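Local coordinates for protein transcriptional regulator, ROK family (Vibrio cholerae O1 biovar eltor, PDB 1Z05) that probably binds DNA and regulates transcription of carbohydrate-metabolism genes, as a zinc-containing ROK-family homologue of Escherichia coli Mlc, at residues Q89-I92 with P97-G100; T289-Q294 with Q339-Y344; A347-V352 with P376-C381. All blocks are in the same frame, centred on the assembly; numbering follows the deposited sequence.

Contact 1: Q89-I92 with P97-G100; sequences QEAI and PAVG
Ala91 of helix 88-94 points its methyl toward the chain entering strand 99-103 and sets it down on the peptide that joins Pro97 to Ala98. The methyl arrives over the flat face of that peptide: Ala91 CB lies 3.6 Å from Ala98 N, almost directly above the nitrogen, and 3.9 Å from Pro97 C. The second alanine does not meet it head on. Its methyl runs off roughly along the peptide, so the Ala91 CB to Ala98 CB contact is a glancing one at 4.1 Å. Pro97 has its CB pointing away and meets the methyl through its carbonyl carbon. What results is a small apolar touch, burying 83 Å² in all, between a helix and a loop at the protein surface; it brings the CA atoms of Ala91 and Ala98 within 5.1 Å. On the same helix, Glu90 takes a hydrogen bond from Thr87 N through OE1 and forms a salt bridge with Arg94 through OE2. The short helix belongs to the connection between strands 83-86 and 99-103, which pair antiparallel, Val99 with Thr86, in an arrangement consistent with the wing of a winged helix-turn-helix domain, following helices 35-51, 56-63 and 67-79 in the chain.

Contact 2: T289-Q294 with Q339-Y344; sequences TVASSQ and QQLGRY. With SO4 (sulfate ion), chain H.
The ring of Tyr344 lies between Val290 on one face and a sulfate ion on the other. The contact lies where, in this ROK domain of the ASKHA (actin-like ATPase) superfamily, the chain leaving the zinc site runs against long helix 332-356. Val290 crosses the tyrosine side chain at about a right angle and lays CG2 over the ring in a CH-pi contact, 3.7 Å from the ring centroid and 19° off its normal. With chi1 at -61°, this methyl stands between the backbone N and the carbonyl carbon of Val290, while CG1 reaches only the CE2 side of the ring. One turn earlier on the helix, Leu341 CD1 lies 3.7 Å from Ala291 CB. The two apolar pairs lie side by side, and Ile272 from a loop also touches both Val290 and Tyr344. A water sits 2.8 Å from Val290 O, an atom that also accepts a hydrogen bond from Gln299 NE2; the water's bond to Gln340 NE2 is weak. Just beyond, Ser292 is the N-cap of helix 293-305, its OG bonded to Ala295 N. The Val290 side chain is about 11 Å from a bound zinc ion, and Thr289 OG1 is hydrogen-bonded to the carbonyl of zinc ligand Cys286. The sulfate, probably from the crystallisation liquor, places O1 over the opposite ring face, 3.6 Å from Tyr344 CE1 and offset toward the rim. Arg343 holds it from the guanidinium edge, with NE 2.8 Å from sulfate O2 and an N-H...O angle of 143°.

Contact 3: A347-V352 with P376-C381; sequences AAIAIV and PSIEQC
Behind the meeting of Ile349 with Ile378, Gln380 N bonds to Pro376 O at 3.1 Å, the shortest backbone hydrogen bond within either segment; the contact across the helices is van der Waals packing. The two isoleucine side chains meet at a slant, Ile349 CD1 reaching Ile378 CG2 at 3.7 Å. Ile349 sends CG1 anti to its carbonyl carbon (chi1 -64°) and keeps the chain extended beyond it, which carries the terminal methyl over to the branch methyl of Ile378. Ile382 and Leu396 enlarge this apolar patch. Next to it the helices meet through small groups: Ala350 CB faces Cys381 O at 4.4 Å, and Cys381 CB lies 4.3 Å from Ala347 N. Cys381 is linked covalently through SG to beta-mercaptoethanol, probably from the crystallisation liquor. The axes of segments 347-352 and 376-381 approach to 8.9 Å, crossing at -48°. Ile351 of the same helix packs on Ile351 of the second subunit. Helix 371-385 bridges the adjacent parallel strands 360-364 and 395-398 in a beta-alpha-beta crossover, and its packing on helix 332-356 is characteristic of the ribonuclease H-like domain of the ASKHA fold.

How the contacts relate
Contacts 2 and 3 lie in the buried ROK core on one side of the chain's centre, 12 Å apart between centres; contact 1 is a surface touch in the probable DNA-binding region, its centre 56 to 60 Å from theirs. Helix 332-356 serves both core contacts, meeting 289-294 at 339-344 and helix 371-385 along both of its segments. They also touch directly, Gly342 O lying 3.6 Å from Ile378 CG1 and Gln339 CB 3.4 Å from Ser377 OG. The chemistry differs with place: a methyl on a peptide at the periphery, an aromatic ring with a bound anion in contact 2, and largely aliphatic helix packing near the subunit interface in contact 3.

Contact 1: Q89-I92 with P97-G100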
ATOM      1  N   GLN A  89       5.795  28.790  37.218  1.00 35.62           N
ATOM      2  CA  GLN A  89       6.445  28.785  38.532  1.00 37.08           C
ATOM      3  C   GLN A  89       7.977  28.855  38.432  1.00 37.24           C
ATOM      4  O   GLN A  89       8.603  29.613  39.179  1.00 37.83           O
ATOM      5  CB  GLN A  89       5.984  27.580  39.375  1.00 36.95           C
ATOM      6  CG  GLN A  89       6.424  27.644  40.836  1.00 40.23           C
ATOM      7  CD  GLN A  89       5.541  26.837  41.786  1.00 44.48           C
ATOM      8  OE1 GLN A  89       4.621  26.131  41.368  1.00 47.34           O
ATOM      9  NE2 GLN A  89       5.828  26.944  43.078  1.00 44.33           N
ATOM     10  N   GLU A  90       8.563  28.081  37.509  1.00 37.66           N
ATOM     11  CA  GLU A  90      10.012  28.101  37.244  1.00 39.35           C
ATOM     12  C   GLU A  90      10.449  29.461  36.706  1.00 37.76           C
ATOM     13  O   GLU A  90      11.471  30.004  37.128  1.00 36.58           O
ATOM     14  CB  GLU A  90      10.413  27.029  36.222  1.00 39.91           C
ATOM     15  CG  GLU A  90      10.346  25.585  36.686  1.00 44.47           C
ATOM     16  CD  GLU A  90      10.681  24.591  35.563  1.00 44.35           C
ATOM     17  OE1 GLU A  90       9.966  24.561  34.526  1.00 47.35           O
ATOM     18  OE2 GLU A  90      11.671  23.837  35.716  1.00 52.59           O
ATOM     19  N   ALA A  91       9.661  29.994  35.773  1.00 36.99           N
ATOM     20  CA  ALA A  91       9.914  31.295  35.141  1.00 36.69           C
ATOM     21  C   ALA A  91      10.005  32.447  36.142  1.00 37.34           C
ATOM     22  O   ALA A  91      10.939  33.248  36.093  1.00 37.22           O
ATOM     23  CB  ALA A  91       8.833  31.591  34.100  1.00 36.42           C
ATOM     24  N   ILE A  92       9.023  32.525  37.038  1.00 37.40           N
ATOM     25  CA  ILE A  92       9.005  33.537  38.086  1.00 39.42           C
ATOM     26  C   ILE A  92      10.119  33.285  39.105  1.00 40.41           C
ATOM     27  O   ILE A  92      10.850  34.208  39.476  1.00 40.89           O
ATOM     28  CB  ILE A  92       7.623  33.595  38.788  1.00 38.76           C
ATOM     29  CG1 ILE A  92       6.552  34.031  37.785  1.00 38.03           C
ATOM     30  CG2 ILE A  92       7.663  34.527  40.001  1.00 38.30           C
ATOM     31  CD1 ILE A  92       5.175  33.545  38.111  1.00 36.57           C
ATOM     32  N   PRO A  97      12.069  33.451  30.947  1.00 44.57           N
ATOM     33  CA  PRO A  97      10.733  33.391  30.342  1.00 43.51           C
ATOM     34  C   PRO A  97      10.093  32.011  30.447  1.00 41.79           C
ATOM     35  O   PRO A  97      10.799  31.005  30.447  1.00 42.44           O
ATOM     36  CB  PRO A  97      10.992  33.732  28.865  1.00 43.50           C
ATOM     37  CG  PRO A  97      12.418  34.255  28.809  1.00 45.35           C
ATOM     38  CD  PRO A  97      13.121  33.549  29.918  1.00 45.03           C
ATOM     39  N   ALA A  98       8.768  31.975  30.548  1.00 40.49           N
ATOM     40  CA  ALA A  98       8.019  30.726  30.419  1.00 40.10           C
ATOM     41  C   ALA A  98       8.147  30.268  28.969  1.00 40.15           C
ATOM     42  O   ALA A  98       8.030  31.076  28.036  1.00 39.95           O
ATOM     43  CB  ALA A  98       6.551  30.935  30.794  1.00 39.59           C
ATOM     44  N   VAL A  99       8.433  28.985  28.783  1.00 40.07           N
ATOM     45  CA  VAL A  99       8.700  28.442  27.454  1.00 40.74           C
ATOM     46  C   VAL A  99       7.858  27.195  27.268  1.00 40.23           C
ATOM     47  O   VAL A  99       7.772  26.351  28.162  1.00 41.28           O
ATOM     48  CB  VAL A  99      10.216  28.120  27.232  1.00 41.60           C
ATOM     49  CG1 VAL A  99      10.475  27.597  25.822  1.00 42.59           C
ATOM     50  CG2 VAL A  99      11.082  29.353  27.459  1.00 41.46           C
ATOM     51  N   GLY A 100       7.228  27.100  26.101  1.00 40.28           N
ATOM     52  CA  GLY A 100       6.357  25.984  25.761  1.00 40.11           C
ATOM     53  C   GLY A 100       7.118  24.683  25.633  1.00 38.95           C
ATOM     54  O   GLY A 100       8.347  24.659  25.709  1.00 39.45           O
TER

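Contact 2: T289-Q294 with Q339-Y344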
ATOM      1  N   THR A 289      18.790  -9.171 -15.049  1.00 40.93           N
ATOM      2  CA  THR A 289      19.701  -9.712 -16.067  1.00 40.88           C
ATOM      3  C   THR A 289      20.397  -8.601 -16.861  1.00 41.43           C
ATOM      4  O   THR A 289      21.374  -8.863 -17.571  1.00 42.10           O
ATOM      5  CB  THR A 289      18.997 -10.666 -17.072  1.00 40.34           C
ATOM      6  OG1 THR A 289      18.060  -9.931 -17.876  1.00 38.68           O
ATOM      7  CG2 THR A 289      18.286 -11.797 -16.345  1.00 40.28           C
ATOM      8  N   VAL A 290      19.888  -7.373 -16.755  1.00 40.20           N
ATOM      9  CA  VAL A 290      20.434  -6.254 -17.508  1.00 40.63           C
ATOM     10  C   VAL A 290      20.784  -5.048 -16.622  1.00 42.09           C
ATOM     11  O   VAL A 290      21.419  -4.098 -17.089  1.00 42.51           O
ATOM     12  CB  VAL A 290      19.464  -5.782 -18.653  1.00 40.27           C
ATOM     13  CG1 VAL A 290      19.209  -6.881 -19.666  1.00 40.48           C
ATOM     14  CG2 VAL A 290      18.134  -5.262 -18.084  1.00 40.53           C
ATOM     15  N   ALA A 291      20.364  -5.072 -15.359  1.00 40.96           N
ATOM     16  CA  ALA A 291      20.443  -3.864 -14.537  1.00 41.03           C
ATOM     17  C   ALA A 291      21.110  -4.036 -13.173  1.00 40.98           C
ATOM     18  O   ALA A 291      21.319  -3.060 -12.450  1.00 42.63           O
ATOM     19  CB  ALA A 291      19.065  -3.228 -14.395  1.00 40.14           C
ATOM     20  N   SER A 292      21.458  -5.267 -12.828  1.00 42.04           N
ATOM     21  CA  SER A 292      22.219  -5.534 -11.612  1.00 42.25           C
ATOM     22  C   SER A 292      23.641  -5.017 -11.829  1.00 42.91           C
ATOM     23  O   SER A 292      24.057  -4.827 -12.983  1.00 41.21           O
ATOM     24  CB  SER A 292      22.250  -7.033 -11.333  1.00 42.70           C
ATOM     25  OG  SER A 292      23.049  -7.719 -12.285  1.00 43.52           O
ATOM     26  N   SER A 293      24.367  -4.792 -10.734  0.50 42.50           N
ATOM     27  CA  SER A 293      25.762  -4.340 -10.797  0.50 42.68           C
ATOM     28  C   SER A 293      26.618  -5.291 -11.629  0.50 42.45           C
ATOM     29  O   SER A 293      27.437  -4.852 -12.436  0.50 42.57           O
ATOM     30  CB  SER A 293      26.354  -4.183  -9.390  0.50 42.55           C
ATOM     31  OG  SER A 293      26.150  -5.351  -8.612  0.50 43.10           O
ATOM     32  N   GLN A 294      26.406  -6.590 -11.430  1.00 42.34           N
ATOM     33  CA  GLN A 294      27.113  -7.635 -12.177  1.00 42.57           C
ATOM     34  C   GLN A 294      26.797  -7.606 -13.677  1.00 42.00           C
ATOM     35  O   GLN A 294      27.698  -7.753 -14.504  1.00 41.79           O
ATOM     36  CB  GLN A 294      26.805  -9.017 -11.583  1.00 43.41           C
ATOM     37  CG  GLN A 294      27.537 -10.200 -12.231  1.00 45.82           C
ATOM     38  CD  GLN A 294      29.014 -10.265 -11.867  1.00 51.02           C
ATOM     39  OE1 GLN A 294      29.838  -9.519 -12.401  1.00 53.60           O
ATOM     40  NE2 GLN A 294      29.356 -11.179 -10.967  1.00 55.31           N
ATOM     41  N   GLN A 339      23.404   4.731 -20.610  1.00 33.73           N
ATOM     42  CA  GLN A 339      22.143   5.101 -21.272  1.00 34.34           C
ATOM     43  C   GLN A 339      21.230   3.888 -21.420  1.00 34.31           C
ATOM     44  O   GLN A 339      20.040   3.978 -21.134  1.00 35.39           O
ATOM     45  CB  GLN A 339      22.383   5.818 -22.615  1.00 33.27           C
ATOM     46  CG  GLN A 339      22.980   7.209 -22.437  1.00 33.91           C
ATOM     47  CD  GLN A 339      23.419   7.848 -23.743  1.00 35.19           C
ATOM     48  OE1 GLN A 339      23.669   7.159 -24.737  1.00 37.49           O
ATOM     49  NE2 GLN A 339      23.530   9.171 -23.739  1.00 33.50           N
ATOM     50  N   GLN A 340      21.793   2.759 -21.839  0.60 34.82           N
ATOM     51  CA  GLN A 340      21.042   1.509 -21.939  0.60 36.09           C
ATOM     52  C   GLN A 340      20.454   1.077 -20.588  0.60 35.60           C
ATOM     53  O   GLN A 340      19.306   0.644 -20.514  0.60 35.16           O
ATOM     54  CB  GLN A 340      21.928   0.403 -22.515  0.60 37.24           C
ATOM     55  CG  GLN A 340      21.187  -0.884 -22.821  0.60 38.15           C
ATOM     56  CD  GLN A 340      22.091  -1.967 -23.385  0.60 39.57           C
ATOM     57  OE1 GLN A 340      22.896  -1.721 -24.285  0.60 44.71           O
ATOM     58  NE2 GLN A 340      21.953  -3.178 -22.859  0.60 42.80           N
ATOM     59  N   LEU A 341      21.255   1.199 -19.532  1.00 35.51           N
ATOM     60  CA  LEU A 341      20.794   0.960 -18.163  1.00 35.79           C
ATOM     61  C   LEU A 341      19.601   1.860 -17.823  1.00 34.97           C
ATOM     62  O   LEU A 341      18.594   1.384 -17.299  1.00 36.01           O
ATOM     63  CB  LEU A 341      21.925   1.200 -17.158  1.00 34.50           C
ATOM     64  CG  LEU A 341      21.557   1.132 -15.668  1.00 36.17           C
ATOM     65  CD1 LEU A 341      21.044  -0.241 -15.261  1.00 34.87           C
ATOM     66  CD2 LEU A 341      22.762   1.514 -14.815  1.00 37.15           C
ATOM     67  N   GLY A 342      19.730   3.152 -18.118  1.00 35.06           N
ATOM     68  CA  GLY A 342      18.653   4.125 -17.924  1.00 33.97           C
ATOM     69  C   GLY A 342      17.356   3.780 -18.633  1.00 35.60           C
ATOM     70  O   GLY A 342      16.273   3.977 -18.088  1.00 35.39           O
ATOM     71  N   ARG A 343      17.457   3.259 -19.854  1.00 36.37           N
ATOM     72  CA  ARG A 343      16.273   2.838 -20.595  1.00 36.56           C
ATOM     73  C   ARG A 343      15.514   1.717 -19.890  1.00 37.83           C
ATOM     74  O   ARG A 343      14.287   1.771 -19.764  1.00 37.09           O
ATOM     75  CB  ARG A 343      16.624   2.476 -22.051  1.00 36.35           C
ATOM     76  CG  ARG A 343      17.009   3.725 -22.873  1.00 35.41           C
ATOM     77  CD  ARG A 343      17.013   3.486 -24.381  1.00 36.02           C
ATOM     78  NE  ARG A 343      18.003   2.478 -24.772  1.00 36.16           N
ATOM     79  CZ  ARG A 343      19.286   2.737 -25.013  1.00 36.90           C
ATOM     80  NH1 ARG A 343      19.755   3.977 -24.914  1.00 36.31           N
ATOM     81  NH2 ARG A 343      20.099   1.757 -25.367  1.00 34.07           N
ATOM     82  N   TYR A 344      16.253   0.724 -19.401  1.00 38.55           N
ATOM     83  CA  TYR A 344      15.660  -0.390 -18.675  1.00 39.56           C
ATOM     84  C   TYR A 344      15.079   0.030 -17.322  1.00 39.27           C
ATOM     85  O   TYR A 344      13.989  -0.407 -16.955  1.00 38.30           O
ATOM     86  CB  TYR A 344      16.680  -1.510 -18.497  1.00 39.78           C
ATOM     87  CG  TYR A 344      16.933  -2.330 -19.747  1.00 41.39           C
ATOM     88  CD1 TYR A 344      15.881  -2.956 -20.417  1.00 39.93           C
ATOM     89  CD2 TYR A 344      18.228  -2.517 -20.230  1.00 41.88           C
ATOM     90  CE1 TYR A 344      16.108  -3.728 -21.558  1.00 45.11           C
ATOM     91  CE2 TYR A 344      18.469  -3.297 -21.364  1.00 45.36           C
ATOM     92  CZ  TYR A 344      17.405  -3.894 -22.019  1.00 45.38           C
ATOM     93  OH  TYR A 344      17.628  -4.662 -23.138  1.00 49.67           O
TER
HETATM   94  S   SO4 H 412      16.568  -0.783 -24.833  0.50 65.06           S
HETATM   95  O1  SO4 H 412      15.692  -0.808 -23.663  0.50 63.22           O
HETATM   96  O2  SO4 H 412      16.330   0.439 -25.593  0.50 64.55           O
HETATM   97  O3  SO4 H 412      17.966  -0.828 -24.413  0.50 63.37           O
HETATM   98  O4  SO4 H 412      16.277  -1.939 -25.677  0.50 64.72           O
HETATM   99  O   HOH W   1      21.584  -2.788 -19.554  1.00 44.80           O

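Contact 3: A347-V352 with P376-C381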
ATOM      1  N   ALA A 347      11.876   1.958 -17.949  1.00 36.36           N
ATOM      2  CA  ALA A 347      10.763   1.037 -18.179  1.00 36.11           C
ATOM      3  C   ALA A 347      10.160   0.519 -16.863  1.00 35.30           C
ATOM      4  O   ALA A 347       8.941   0.481 -16.696  1.00 34.60           O
ATOM      5  CB  ALA A 347      11.208  -0.141 -19.077  1.00 36.63           C
ATOM      6  N   ALA A 348      11.015   0.129 -15.932  1.00 34.54           N
ATOM      7  CA  ALA A 348      10.546  -0.378 -14.639  1.00 35.74           C
ATOM      8  C   ALA A 348       9.907   0.738 -13.800  1.00 35.37           C
ATOM      9  O   ALA A 348       8.863   0.536 -13.152  1.00 34.80           O
ATOM     10  CB  ALA A 348      11.691  -1.055 -13.892  1.00 36.53           C
ATOM     11  N   ILE A 349      10.519   1.920 -13.839  1.00 33.78           N
ATOM     12  CA  ILE A 349      10.006   3.075 -13.112  1.00 34.18           C
ATOM     13  C   ILE A 349       8.661   3.540 -13.698  1.00 33.72           C
ATOM     14  O   ILE A 349       7.769   3.934 -12.946  1.00 34.39           O
ATOM     15  CB  ILE A 349      11.044   4.235 -13.062  1.00 33.30           C
ATOM     16  CG1 ILE A 349      12.283   3.794 -12.280  1.00 34.67           C
ATOM     17  CG2 ILE A 349      10.432   5.493 -12.432  1.00 34.64           C
ATOM     18  CD1 ILE A 349      13.463   4.745 -12.391  1.00 35.10           C
ATOM     19  N   ALA A 350       8.509   3.470 -15.024  1.00 32.88           N
ATOM     20  CA  ALA A 350       7.226   3.792 -15.665  1.00 31.63           C
ATOM     21  C   ALA A 350       6.101   2.884 -15.176  1.00 31.59           C
ATOM     22  O   ALA A 350       4.961   3.324 -15.024  1.00 31.75           O
ATOM     23  CB  ALA A 350       7.329   3.729 -17.175  1.00 30.24           C
ATOM     24  N   ILE A 351       6.421   1.612 -14.965  1.00 31.75           N
ATOM     25  CA  ILE A 351       5.473   0.657 -14.386  1.00 32.85           C
ATOM     26  C   ILE A 351       4.997   1.097 -12.996  1.00 33.31           C
ATOM     27  O   ILE A 351       3.799   1.099 -12.712  1.00 32.59           O
ATOM     28  CB  ILE A 351       6.087  -0.764 -14.343  1.00 33.46           C
ATOM     29  CG1 ILE A 351       6.140  -1.326 -15.770  1.00 32.16           C
ATOM     30  CG2 ILE A 351       5.270  -1.685 -13.439  1.00 34.84           C
ATOM     31  CD1 ILE A 351       7.039  -2.551 -15.932  1.00 37.88           C
ATOM     32  N   VAL A 352       5.947   1.483 -12.149  1.00 33.84           N
ATOM     33  CA  VAL A 352       5.669   1.918 -10.785  1.00 34.78           C
ATOM     34  C   VAL A 352       4.846   3.218 -10.759  1.00 34.91           C
ATOM     35  O   VAL A 352       3.916   3.367  -9.932  1.00 35.24           O
ATOM     36  CB  VAL A 352       6.997   2.032  -9.993  1.00 35.78           C
ATOM     37  CG1 VAL A 352       6.798   2.704  -8.660  1.00 37.82           C
ATOM     38  CG2 VAL A 352       7.592   0.626  -9.791  1.00 35.98           C
ATOM     39  N   PRO A 376      18.574  11.603 -17.904  1.00 34.29           N
ATOM     40  CA  PRO A 376      17.860  11.866 -19.164  1.00 35.38           C
ATOM     41  C   PRO A 376      17.357  10.613 -19.886  1.00 35.21           C
ATOM     42  O   PRO A 376      16.282  10.652 -20.492  1.00 34.97           O
ATOM     43  CB  PRO A 376      18.904  12.611 -20.013  1.00 34.39           C
ATOM     44  CG  PRO A 376      19.773  13.270 -19.011  1.00 34.68           C
ATOM     45  CD  PRO A 376      19.899  12.246 -17.899  1.00 34.27           C
ATOM     46  N   SER A 377      18.121   9.526 -19.823  1.00 35.73           N
ATOM     47  CA  SER A 377      17.695   8.241 -20.394  1.00 36.93           C
ATOM     48  C   SER A 377      16.479   7.646 -19.697  1.00 37.93           C
ATOM     49  O   SER A 377      15.554   7.163 -20.359  1.00 38.99           O
ATOM     50  CB  SER A 377      18.849   7.239 -20.408  1.00 36.31           C
ATOM     51  OG  SER A 377      19.733   7.565 -21.466  1.00 40.21           O
ATOM     52  N   ILE A 378      16.495   7.677 -18.364  1.00 37.36           N
ATOM     53  CA  ILE A 378      15.354   7.265 -17.549  1.00 36.71           C
ATOM     54  C   ILE A 378      14.123   8.107 -17.864  1.00 37.71           C
ATOM     55  O   ILE A 378      13.029   7.566 -18.072  1.00 36.61           O
ATOM     56  CB  ILE A 378      15.660   7.371 -16.018  1.00 38.23           C
ATOM     57  CG1 ILE A 378      16.863   6.499 -15.647  1.00 36.22           C
ATOM     58  CG2 ILE A 378      14.412   7.023 -15.178  1.00 37.10           C
ATOM     59  CD1 ILE A 378      17.207   6.448 -14.138  1.00 37.78           C
ATOM     60  N   GLU A 379      14.305   9.426 -17.881  1.00 36.71           N
ATOM     61  CA  GLU A 379      13.201  10.354 -18.070  1.00 39.38           C
ATOM     62  C   GLU A 379      12.499  10.222 -19.418  1.00 38.02           C
ATOM     63  O   GLU A 379      11.286  10.347 -19.478  1.00 37.20           O
ATOM     64  CB  GLU A 379      13.650  11.801 -17.828  1.00 39.17           C
ATOM     65  CG  GLU A 379      13.987  12.072 -16.360  1.00 43.73           C
ATOM     66  CD  GLU A 379      14.700  13.407 -16.120  1.00 45.97           C
ATOM     67  OE1 GLU A 379      14.958  14.149 -17.096  1.00 53.94           O
ATOM     68  OE2 GLU A 379      15.007  13.709 -14.941  1.00 54.98           O
ATOM     69  N   GLN A 380      13.250   9.992 -20.493  0.50 38.32           N
ATOM     70  CA  GLN A 380      12.634   9.868 -21.818  0.50 38.10           C
ATOM     71  C   GLN A 380      11.769   8.611 -21.903  0.50 37.93           C
ATOM     72  O   GLN A 380      10.714   8.617 -22.529  0.50 36.80           O
ATOM     73  CB  GLN A 380      13.679   9.901 -22.938  0.50 38.45           C
ATOM     74  CG  GLN A 380      13.094  10.030 -24.359  0.50 39.76           C
ATOM     75  CD  GLN A 380      12.217  11.266 -24.557  0.50 40.49           C
ATOM     76  OE1 GLN A 380      12.480  12.333 -24.000  0.50 39.25           O
ATOM     77  NE2 GLN A 380      11.172  11.122 -25.365  0.50 40.12           N
ATOM     78  N   CYS A 381      12.212   7.537 -21.257  0.50 38.17           N
ATOM     79  CA  CYS A 381      11.427   6.310 -21.222  0.50 38.46           C
ATOM     80  C   CYS A 381      10.200   6.402 -20.299  0.50 38.13           C
ATOM     81  O   CYS A 381       9.177   5.786 -20.577  0.50 37.65           O
ATOM     82  CB  CYS A 381      12.311   5.101 -20.897  0.50 38.29           C
ATOM     83  SG  CYS A 381      13.381   4.637 -22.300  0.50 40.25           S
TER